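Local coordinates for aldose 1-epimerase (Caenorhabditis elegans, PDB 1LUR), which is a homologue of GalM that probably catalyses the interconversion of the alpha and beta anomers of aldose sugars such as galactose, at residues A[58-63]-A[109-114]; A[193-198]-A[214-219]. All coordinates share one frame; numbering follows the deposited sequence.

Interaction 1: residues A[58-63]-A[109-114]; sequences EFEKDA and YRKWEV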
# COMPACT_ATOMS: atom_id res chain seq x y z
N GLU A 58 2.64 -19.68 -1.55
CA GLU A 58 3.74 -18.77 -1.81
C GLU A 58 3.45 -17.40 -1.21
O GLU A 58 4.36 -16.69 -0.79
CB GLU A 58 3.98 -18.62 -3.31
CG GLU A 58 4.47 -19.88 -4.00
CD GLU A 58 4.62 -19.71 -5.49
OE1 GLU A 58 5.59 -19.06 -5.93
OE2 GLU A 58 3.75 -20.21 -6.23
N PHE A 59 2.17 -17.04 -1.19
CA PHE A 59 1.75 -15.75 -0.64
C PHE A 59 1.89 -15.80 0.87
O PHE A 59 2.34 -14.83 1.49
CB PHE A 59 0.30 -15.46 -1.02
CG PHE A 59 0.14 -14.64 -2.26
CD1 PHE A 59 0.42 -13.27 -2.24
CD2 PHE A 59 -0.29 -15.21 -3.45
CE1 PHE A 59 0.27 -12.50 -3.38
CE2 PHE A 59 -0.44 -14.45 -4.60
CZ PHE A 59 -0.16 -13.08 -4.57
N GLU A 60 1.49 -16.92 1.46
CA GLU A 60 1.56 -17.11 2.90
C GLU A 60 3.00 -17.15 3.39
O GLU A 60 3.27 -17.02 4.59
CB GLU A 60 0.84 -18.39 3.31
CG GLU A 60 -0.66 -18.38 3.05
CD GLU A 60 -1.33 -19.70 3.40
OE1 GLU A 60 -0.96 -20.73 2.80
OE2 GLU A 60 -2.23 -19.71 4.27
N LYS A 61 3.93 -17.35 2.47
CA LYS A 61 5.34 -17.41 2.84
C LYS A 61 6.09 -16.13 2.47
O LYS A 61 7.22 -15.94 2.88
CB LYS A 61 6.00 -18.62 2.18
CG LYS A 61 5.50 -19.96 2.69
CD LYS A 61 6.08 -21.14 1.90
CE LYS A 61 5.74 -22.47 2.56
NZ LYS A 61 6.14 -23.64 1.73
N ASP A 62 5.44 -15.26 1.70
CA ASP A 62 6.06 -14.00 1.28
C ASP A 62 6.42 -13.13 2.47
O ASP A 62 5.72 -13.13 3.49
CB ASP A 62 5.13 -13.23 0.34
CG ASP A 62 5.64 -11.84 0.02
OD1 ASP A 62 6.85 -11.69 -0.25
OD2 ASP A 62 4.83 -10.89 0.02
N ALA A 63 7.50 -12.36 2.34
CA ALA A 63 7.95 -11.48 3.41
C ALA A 63 8.08 -10.04 2.93
O ALA A 63 8.41 -9.14 3.71
CB ALA A 63 9.28 -11.96 3.96
N TYR A 109 -0.30 -10.52 7.83
CA TYR A 109 0.04 -11.93 8.05
C TYR A 109 -1.08 -12.74 8.68
O TYR A 109 -0.84 -13.82 9.20
CB TYR A 109 1.29 -12.05 8.94
CG TYR A 109 2.54 -11.53 8.28
CD1 TYR A 109 3.06 -12.16 7.15
CD2 TYR A 109 3.18 -10.40 8.76
CE1 TYR A 109 4.19 -11.66 6.51
CE2 TYR A 109 4.31 -9.89 8.13
CZ TYR A 109 4.81 -10.53 7.00
OH TYR A 109 5.91 -10.03 6.35
N ARG A 110 -2.30 -12.22 8.63
CA ARG A 110 -3.41 -12.94 9.22
C ARG A 110 -4.51 -13.28 8.21
O ARG A 110 -4.64 -12.64 7.17
CB ARG A 110 -3.98 -12.14 10.38
CG ARG A 110 -2.94 -11.91 11.48
CD ARG A 110 -3.53 -11.15 12.62
NE ARG A 110 -4.68 -11.86 13.17
CZ ARG A 110 -5.54 -11.33 14.03
NH1 ARG A 110 -5.37 -10.08 14.45
NH2 ARG A 110 -6.57 -12.04 14.46
N LYS A 111 -5.28 -14.32 8.52
CA LYS A 111 -6.36 -14.77 7.67
C LYS A 111 -7.63 -13.97 7.97
O LYS A 111 -8.21 -14.10 9.05
CB LYS A 111 -6.61 -16.26 7.89
CG LYS A 111 -5.34 -17.12 7.83
CD LYS A 111 -5.66 -18.61 7.91
CE LYS A 111 -6.26 -19.11 6.61
NZ LYS A 111 -5.30 -18.92 5.48
N TRP A 112 -8.04 -13.14 7.02
CA TRP A 112 -9.24 -12.32 7.19
C TRP A 112 -10.49 -13.11 6.82
O TRP A 112 -10.42 -14.04 6.01
CB TRP A 112 -9.17 -11.09 6.29
CG TRP A 112 -8.08 -10.13 6.60
CD1 TRP A 112 -6.74 -10.40 6.68
CD2 TRP A 112 -8.22 -8.73 6.80
NE1 TRP A 112 -6.04 -9.23 6.91
CE2 TRP A 112 -6.92 -8.19 6.98
CE3 TRP A 112 -9.32 -7.86 6.83
CZ2 TRP A 112 -6.70 -6.83 7.20
CZ3 TRP A 112 -9.09 -6.50 7.04
CH2 TRP A 112 -7.79 -6.00 7.22
N GLU A 113 -11.62 -12.73 7.40
CA GLU A 113 -12.90 -13.39 7.12
C GLU A 113 -13.54 -12.74 5.90
O GLU A 113 -13.37 -11.54 5.67
CB GLU A 113 -13.85 -13.23 8.31
CG GLU A 113 -13.42 -13.96 9.57
CD GLU A 113 -13.67 -15.45 9.48
OE1 GLU A 113 -14.86 -15.85 9.39
OE2 GLU A 113 -12.70 -16.23 9.50
N VAL A 114 -14.25 -13.52 5.10
CA VAL A 114 -14.91 -12.99 3.93
C VAL A 114 -16.31 -12.66 4.40
O VAL A 114 -17.09 -13.56 4.71
CB VAL A 114 -14.99 -14.02 2.80
CG1 VAL A 114 -15.88 -13.49 1.68
CG2 VAL A 114 -13.60 -14.33 2.27

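Interaction 2: residues A[193-198]-A[214-219]; sequences DEFVEV and TGFDFR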
# COMPACT_ATOMS: atom_id res chain seq x y z
N ASP A 193 4.62 18.41 -3.00
CA ASP A 193 5.64 19.45 -2.84
C ASP A 193 6.67 19.09 -1.77
O ASP A 193 7.78 19.63 -1.76
CB ASP A 193 5.00 20.78 -2.46
CG ASP A 193 4.11 21.33 -3.55
OD1 ASP A 193 4.48 21.20 -4.73
OD2 ASP A 193 3.05 21.90 -3.22
N GLU A 194 6.29 18.18 -0.88
CA GLU A 194 7.18 17.75 0.20
C GLU A 194 7.26 16.23 0.37
O GLU A 194 6.41 15.49 -0.13
CB GLU A 194 6.70 18.35 1.52
CG GLU A 194 7.02 19.80 1.72
CD GLU A 194 6.38 20.35 2.97
OE1 GLU A 194 7.01 21.21 3.62
OE2 GLU A 194 5.25 19.93 3.29
N PHE A 195 8.29 15.79 1.09
CA PHE A 195 8.48 14.37 1.34
C PHE A 195 8.98 14.19 2.77
O PHE A 195 9.52 15.12 3.36
CB PHE A 195 9.43 13.73 0.32
CG PHE A 195 10.88 14.08 0.51
CD1 PHE A 195 11.73 13.22 1.21
CD2 PHE A 195 11.42 15.22 -0.07
CE1 PHE A 195 13.09 13.49 1.31
CE2 PHE A 195 12.79 15.50 0.03
CZ PHE A 195 13.63 14.63 0.72
N VAL A 196 8.76 13.00 3.32
CA VAL A 196 9.18 12.69 4.67
C VAL A 196 10.62 12.20 4.70
O VAL A 196 10.95 11.18 4.09
CB VAL A 196 8.24 11.62 5.29
CG1 VAL A 196 8.71 11.25 6.69
CG2 VAL A 196 6.83 12.15 5.33
N GLU A 197 11.48 12.92 5.40
CA GLU A 197 12.88 12.55 5.50
C GLU A 197 13.07 11.26 6.32
O GLU A 197 12.39 11.05 7.32
CB GLU A 197 13.66 13.70 6.15
CG GLU A 197 15.12 13.42 6.41
CD GLU A 197 15.78 14.59 7.09
OE1 GLU A 197 16.04 15.60 6.42
OE2 GLU A 197 16.01 14.50 8.32
N VAL A 198 13.98 10.41 5.87
CA VAL A 198 14.26 9.15 6.56
C VAL A 198 15.76 8.99 6.74
O VAL A 198 16.54 9.62 6.03
CB VAL A 198 13.74 7.94 5.76
CG1 VAL A 198 12.23 8.03 5.60
CG2 VAL A 198 14.42 7.88 4.40
N THR A 214 15.14 18.43 -5.77
CA THR A 214 15.54 17.09 -5.32
C THR A 214 15.12 16.03 -6.33
O THR A 214 14.36 16.32 -7.25
CB THR A 214 14.89 16.74 -3.96
OG1 THR A 214 13.49 16.51 -4.14
CG2 THR A 214 15.08 17.87 -2.96
N GLY A 215 15.60 14.81 -6.13
CA GLY A 215 15.27 13.73 -7.04
C GLY A 215 13.88 13.14 -6.82
O GLY A 215 13.50 12.18 -7.49
N PHE A 216 13.13 13.71 -5.88
CA PHE A 216 11.79 13.22 -5.58
C PHE A 216 10.72 14.14 -6.17
O PHE A 216 9.54 13.99 -5.87
CB PHE A 216 11.56 13.13 -4.06
CG PHE A 216 12.44 12.13 -3.36
CD1 PHE A 216 12.61 10.85 -3.88
CD2 PHE A 216 13.06 12.46 -2.16
CE1 PHE A 216 13.41 9.91 -3.21
CE2 PHE A 216 13.86 11.53 -1.49
CZ PHE A 216 14.03 10.25 -2.02
N ASP A 217 11.14 15.11 -6.99
CA ASP A 217 10.18 16.03 -7.61
C ASP A 217 9.61 15.34 -8.83
O ASP A 217 10.28 15.20 -9.85
CB ASP A 217 10.85 17.34 -8.03
CG ASP A 217 9.85 18.49 -8.20
OD1 ASP A 217 8.70 18.24 -8.62
OD2 ASP A 217 10.21 19.66 -7.92
N PHE A 218 8.36 14.88 -8.72
CA PHE A 218 7.67 14.20 -9.80
C PHE A 218 6.52 15.08 -10.27
O PHE A 218 5.64 14.62 -11.00
CB PHE A 218 7.09 12.86 -9.32
CG PHE A 218 8.13 11.83 -8.97
CD1 PHE A 218 8.79 11.13 -9.97
CD2 PHE A 218 8.44 11.55 -7.64
CE1 PHE A 218 9.75 10.16 -9.66
CE2 PHE A 218 9.39 10.58 -7.31
CZ PHE A 218 10.05 9.89 -8.32
N ARG A 219 6.53 16.34 -9.85
CA ARG A 219 5.49 17.28 -10.22
C ARG A 219 5.38 17.53 -11.72
O ARG A 219 4.34 17.97 -12.20
CB ARG A 219 5.69 18.60 -9.47
CG ARG A 219 5.41 18.50 -7.97
CD ARG A 219 5.71 19.80 -7.23
NE ARG A 219 7.14 20.06 -7.11
CZ ARG A 219 7.67 21.08 -6.45
NH1 ARG A 219 6.88 21.96 -5.84
NH2 ARG A 219 8.98 21.22 -6.38

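Interaction 1: residues A[58-63]-A[109-114]
Lys-111 NZ meets Glu-60 OE2 at 3.4 Å, a salt bridge whose hydrogen bond is long and weak. The two side chains reach for each other from different directions. That of Glu-60 leaves the helix with CG beside the backbone N and runs on extended, so that one carboxylate oxygen leads toward the loop. Lys-111 folds instead: its chain bends at CD (chi3 73°) and again at CE (chi4 61°), turning the ammonium group back toward the acid rather than out along a straight chain. With a single oxygen engaged at this length, the pairing is likely to be mainly electrostatic and to fix the rotation of neither group firmly.

The other half of the contact is made by Tyr-109, which lies along the chain as it leaves the helix. Its ring presents an edge, with CE1 3.7 Å from Asp-62 O and that oxygen near the ring plane. Farther out, Tyr-109 OH stands 3.7 Å from Ala-63 O, too far for a hydrogen bond, and touches Ala-63 CA at 3.9 Å. The stretches 60-63 and 109-111 run in nearly opposite directions, 163° apart. Helix 56-61, one of the few helices in this beta-sandwich of the galactose mutarotase family, is thereby joined to the loop leading into 113-118, an outermost strand of the large antiparallel sheet.

Each segment has further ties of its own. Asp-62 N bonds to Phe-59 O at 3.1 Å, while the buried carboxylate of Asp-62 turns to its own chain, OD1 accepting from Ala-64 N and OD2 from Ile-66 N. On the opposing segment, Trp-112 NE1 donates to Leu-107 O, and its indole packs on strands 121-129 and 138-147.

Interaction 2: residues A[193-198]-A[214-219]
Asp-193 and Arg-219 form the charged part of this contact, Arg-219 NH1 donating to Asp-193 OD1 at 2.8 Å. The bond is bent, 137° at the hydrogen: the oxygen lies out of the guanidinium plane, and NH1 meets it from above the plane of the carboxylate. The side of the guanidinium bearing NE and NH2 is taken by Asp-217, gripped side-on: NE reaches Asp-217 OD1 at 2.8 Å and NH2 pairs with Asp-217 OD2, both oxygens lying close to the guanidinium plane. OD1 also accepts from Arg-219 N at 3.1 Å, and NH2 has a further partner in Thr-212 OG1. An alanine in place of Arg-219 would leave both carboxylates without their shared cation and is likely to let the side chain of Asp-217 turn more freely.

The apolar part is a T-shaped pair of phenylalanines. Phe-216 drives an edge at the face of Phe-195, its CD2 lying 3.4 Å above the centre of that ring; the centroids are 4.7 Å apart and the planes meet at 66°. Phe-195 offers this face with CG set between the backbone N and the carbonyl carbon (chi1 74°).

Within the loop, Thr-214 OG1 takes a weak bond from Phe-216 N and itself donates to Val-211 O. Residues 214-217 make a type I beta turn, followed by an Asx turn at Asp-217, and the three charged residues form a salt-bridge network that fastens this connection to the corner at Asp-193, where the chain passes between the two large sheets of the beta-sandwich.

In the fold
From the N terminus, the chain first builds the four-stranded sheet 15-48 and then enters helix 56-61. Interaction 1 brings the end of that helix together with residues 109-114, closing a loop of 45 intervening residues, 14 of them in strands, where the chain enters strand 113-118, the first of the nine-stranded sheet. Interaction 2 follows much later and closes a shorter loop of 15 residues, which holds strands 204-205 and 207-210. The two loops lie in series, neither nested nor crossed. They sit on opposite sides of the chain's centre, with their own centres 32 Å apart: 58-63/109-114 beside one outermost strand of the nine-stranded sheet, and 193-198/214-219 by the seven-stranded sheet, near the other, 222-223.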